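Long-range contact in peptidase M14, carboxypeptidase A (Thermoplasmatales archaeon SCGC AB-540-F20, PDB 4XED), which is probably an M14-family carboxypeptidase, whose calcium-binding PKD domain is a beta-sandwich module that may serve in protein binding: residues A[4-10]-A[82-88]. Numbering follows the deposited sequence.
With CA (calcium ion), chain B.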
loop_
_atom_site.group_PDB
_atom_site.type_symbol
_atom_site.label_atom_id
_atom_site.label_comp_id
_atom_site.label_asym_id
_atom_site.label_seq_id
_atom_site.Cartn_x
_atom_site.Cartn_y
_atom_site.Cartn_z
ATOM N N ASN A 4 8.442 21.500 -5.685
ATOM C CA ASN A 4 7.645 20.349 -5.251
ATOM C C ASN A 4 8.515 19.210 -4.780
ATOM O O ASN A 4 9.565 18.919 -5.367
ATOM C CB ASN A 4 6.754 19.883 -6.381
ATOM C CG ASN A 4 5.859 18.767 -5.970
ATOM O OD1 ASN A 4 5.208 18.842 -4.938
ATOM N ND2 ASN A 4 5.809 17.720 -6.779
ATOM N N ASP A 5 8.069 18.560 -3.714
ATOM C CA ASP A 5 8.742 17.361 -3.186
ATOM C C ASP A 5 7.843 16.147 -3.366
ATOM O O ASP A 5 6.628 16.285 -3.350
ATOM C CB ASP A 5 9.052 17.578 -1.697
ATOM C CG ASP A 5 9.791 18.872 -1.443
ATOM O OD1 ASP A 5 10.941 18.977 -1.913
ATOM O OD2 ASP A 5 9.211 19.794 -0.796
ATOM N N PRO A 6 8.437 14.947 -3.493
ATOM C CA PRO A 6 7.607 13.744 -3.618
ATOM C C PRO A 6 7.045 13.333 -2.279
ATOM O O PRO A 6 7.566 13.727 -1.226
ATOM C CB PRO A 6 8.591 12.686 -4.122
ATOM C CG PRO A 6 9.873 13.080 -3.513
ATOM C CD PRO A 6 9.872 14.603 -3.437
ATOM N N PRO A 7 5.976 12.527 -2.300
ATOM C CA PRO A 7 5.485 12.032 -1.023
ATOM C C PRO A 7 6.541 11.215 -0.306
ATOM O O PRO A 7 7.469 10.642 -0.915
ATOM C CB PRO A 7 4.305 11.132 -1.419
ATOM C CG PRO A 7 3.867 11.623 -2.749
ATOM C CD PRO A 7 5.146 12.047 -3.426
ATOM N N ASN A 8 6.378 11.171 1.012
ATOM C CA ASN A 8 7.142 10.247 1.825
ATOM C C ASN A 8 6.786 8.803 1.500
ATOM O O ASN A 8 5.749 8.505 0.908
ATOM C CB ASN A 8 6.935 10.604 3.282
ATOM C CG ASN A 8 7.543 11.933 3.594
ATOM O OD1 ASN A 8 8.714 12.154 3.319
ATOM N ND2 ASN A 8 6.740 12.859 4.072
ATOM N N ILE A 9 7.642 7.889 1.892
ATOM C CA ILE A 9 7.394 6.496 1.629
ATOM C C ILE A 9 6.204 6.021 2.463
ATOM O O ILE A 9 6.159 6.226 3.696
ATOM C CB ILE A 9 8.630 5.686 2.025
ATOM C CG1 ILE A 9 9.832 6.116 1.201
ATOM C CG2 ILE A 9 8.387 4.241 1.808
ATOM C CD1 ILE A 9 11.155 5.500 1.624
ATOM N N PRO A 10 5.246 5.316 1.831
ATOM C CA PRO A 10 4.108 4.855 2.621
ATOM C C PRO A 10 4.433 3.814 3.664
ATOM O O PRO A 10 5.369 3.022 3.521
ATOM C CB PRO A 10 3.165 4.267 1.564
ATOM C CG PRO A 10 3.510 5.023 0.294
ATOM C CD PRO A 10 4.980 5.181 0.378
ATOM N N ASP A 82 2.164 12.414 -5.869
ATOM C CA ASP A 82 1.320 13.566 -5.698
ATOM C C ASP A 82 0.634 13.985 -7.006
ATOM O O ASP A 82 0.723 13.302 -7.994
ATOM C CB ASP A 82 2.116 14.708 -5.051
ATOM C CG ASP A 82 3.291 15.216 -5.878
ATOM O OD1 ASP A 82 3.383 14.963 -7.089
ATOM O OD2 ASP A 82 4.119 15.944 -5.285
ATOM N N ILE A 83 -0.062 15.126 -6.989
ATOM C CA ILE A 83 -0.848 15.575 -8.120
ATOM C C ILE A 83 0.043 15.918 -9.300
ATOM O O ILE A 83 -0.383 15.783 -10.447
ATOM C CB ILE A 83 -1.734 16.789 -7.729
ATOM C CG1 ILE A 83 -2.653 16.394 -6.572
ATOM C CG2 ILE A 83 -2.532 17.310 -8.910
ATOM C CD1 ILE A 83 -3.421 15.058 -6.775
ATOM N N LEU A 84 1.275 16.337 -9.028
ATOM C CA LEU A 84 2.291 16.567 -10.055
ATOM C C LEU A 84 3.039 15.303 -10.495
ATOM O O LEU A 84 3.992 15.371 -11.268
ATOM C CB LEU A 84 3.278 17.631 -9.563
ATOM C CG LEU A 84 2.688 19.051 -9.470
ATOM C CD1 LEU A 84 3.572 19.951 -8.644
ATOM C CD2 LEU A 84 2.418 19.697 -10.840
ATOM N N ASN A 85 2.589 14.150 -10.014
ATOM C CA ASN A 85 3.099 12.851 -10.440
ATOM C C ASN A 85 4.521 12.539 -9.997
ATOM O O ASN A 85 5.157 11.646 -10.560
ATOM C CB ASN A 85 2.861 12.639 -11.940
ATOM C CG ASN A 85 1.398 12.645 -12.260
ATOM O OD1 ASN A 85 0.631 11.898 -11.666
ATOM N ND2 ASN A 85 0.990 13.523 -13.170
ATOM N N TYR A 86 4.961 13.214 -8.936
ATOM C CA TYR A 86 6.259 12.953 -8.331
ATOM C C TYR A 86 6.074 11.746 -7.407
ATOM O O TYR A 86 5.256 11.785 -6.483
ATOM C CB TYR A 86 6.700 14.189 -7.568
ATOM C CG TYR A 86 8.191 14.429 -7.427
ATOM C CD1 TYR A 86 9.136 13.563 -7.937
ATOM C CD2 TYR A 86 8.648 15.562 -6.769
ATOM C CE1 TYR A 86 10.507 13.831 -7.804
ATOM C CE2 TYR A 86 10.010 15.845 -6.628
ATOM C CZ TYR A 86 10.930 14.965 -7.135
ATOM O OH TYR A 86 12.279 15.230 -7.000
ATOM N N GLU A 87 6.834 10.683 -7.670
ATOM C CA GLU A 87 6.608 9.411 -6.998
ATOM C C GLU A 87 7.570 9.143 -5.850
ATOM O O GLU A 87 8.773 9.388 -5.947
ATOM C CB GLU A 87 6.729 8.242 -7.991
ATOM C CG GLU A 87 5.704 8.192 -9.139
ATOM C CD GLU A 87 5.727 6.882 -9.980
ATOM O OE1 GLU A 87 6.089 5.798 -9.449
ATOM O OE2 GLU A 87 5.337 6.936 -11.169
ATOM N N SER A 88 7.040 8.552 -4.780
ATOM C CA SER A 88 7.826 8.062 -3.649
ATOM C C SER A 88 8.485 6.715 -3.931
ATOM O O SER A 88 8.210 6.057 -4.911
ATOM C CB SER A 88 6.919 7.903 -2.434
ATOM O OG SER A 88 6.143 6.716 -2.508
HETATM CA CA CA B . 4.492 17.177 -3.298
#
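With CG of Asn4 anti to its own N (chi1 -176°) and CG of Asp82 set between backbone N and carbonyl carbon (chi1 63°), amide and carboxylate meet from opposite directions beside a calcium ion. Asn4 ND2 donates to Asp82 OD2 over 2.9 Å, in the plane of its amide and on the syn side of the carboxylate. The same OD2 binds calcium at 2.4 Å, and Asn4 OD1 and Asp5 O are also ligands; Asp32, Asn34 and Asp36 complete the site. Asp82 OD1 accepts a hydrogen bond from the backbone N-H of Tyr86 (N to OD1 3.0 Å), from above the carboxylate plane, spanning the type I turn 82-85 to the residue after it. The Tyr86 ring lies alongside Pro6, whose CD makes a CH-pi contact over one face, 3.9 Å from the centroid; Asn4 O sits at the ring edge, 3.4 Å from CE2. Farther along, CB of Ser88 comes within 3.2 Å of Pro7 O. Calcium thus ties the N-terminal segment to the loop joining strands 72-82 and 91-97 at one end of the PKD beta-sandwich; its charge probably offsets the crowding of Asn4 OD1, Asp5 O and Asp82 OD2 and keeps Asp82 ionised, while the amide hydrogen bond should limit rotation of both groups.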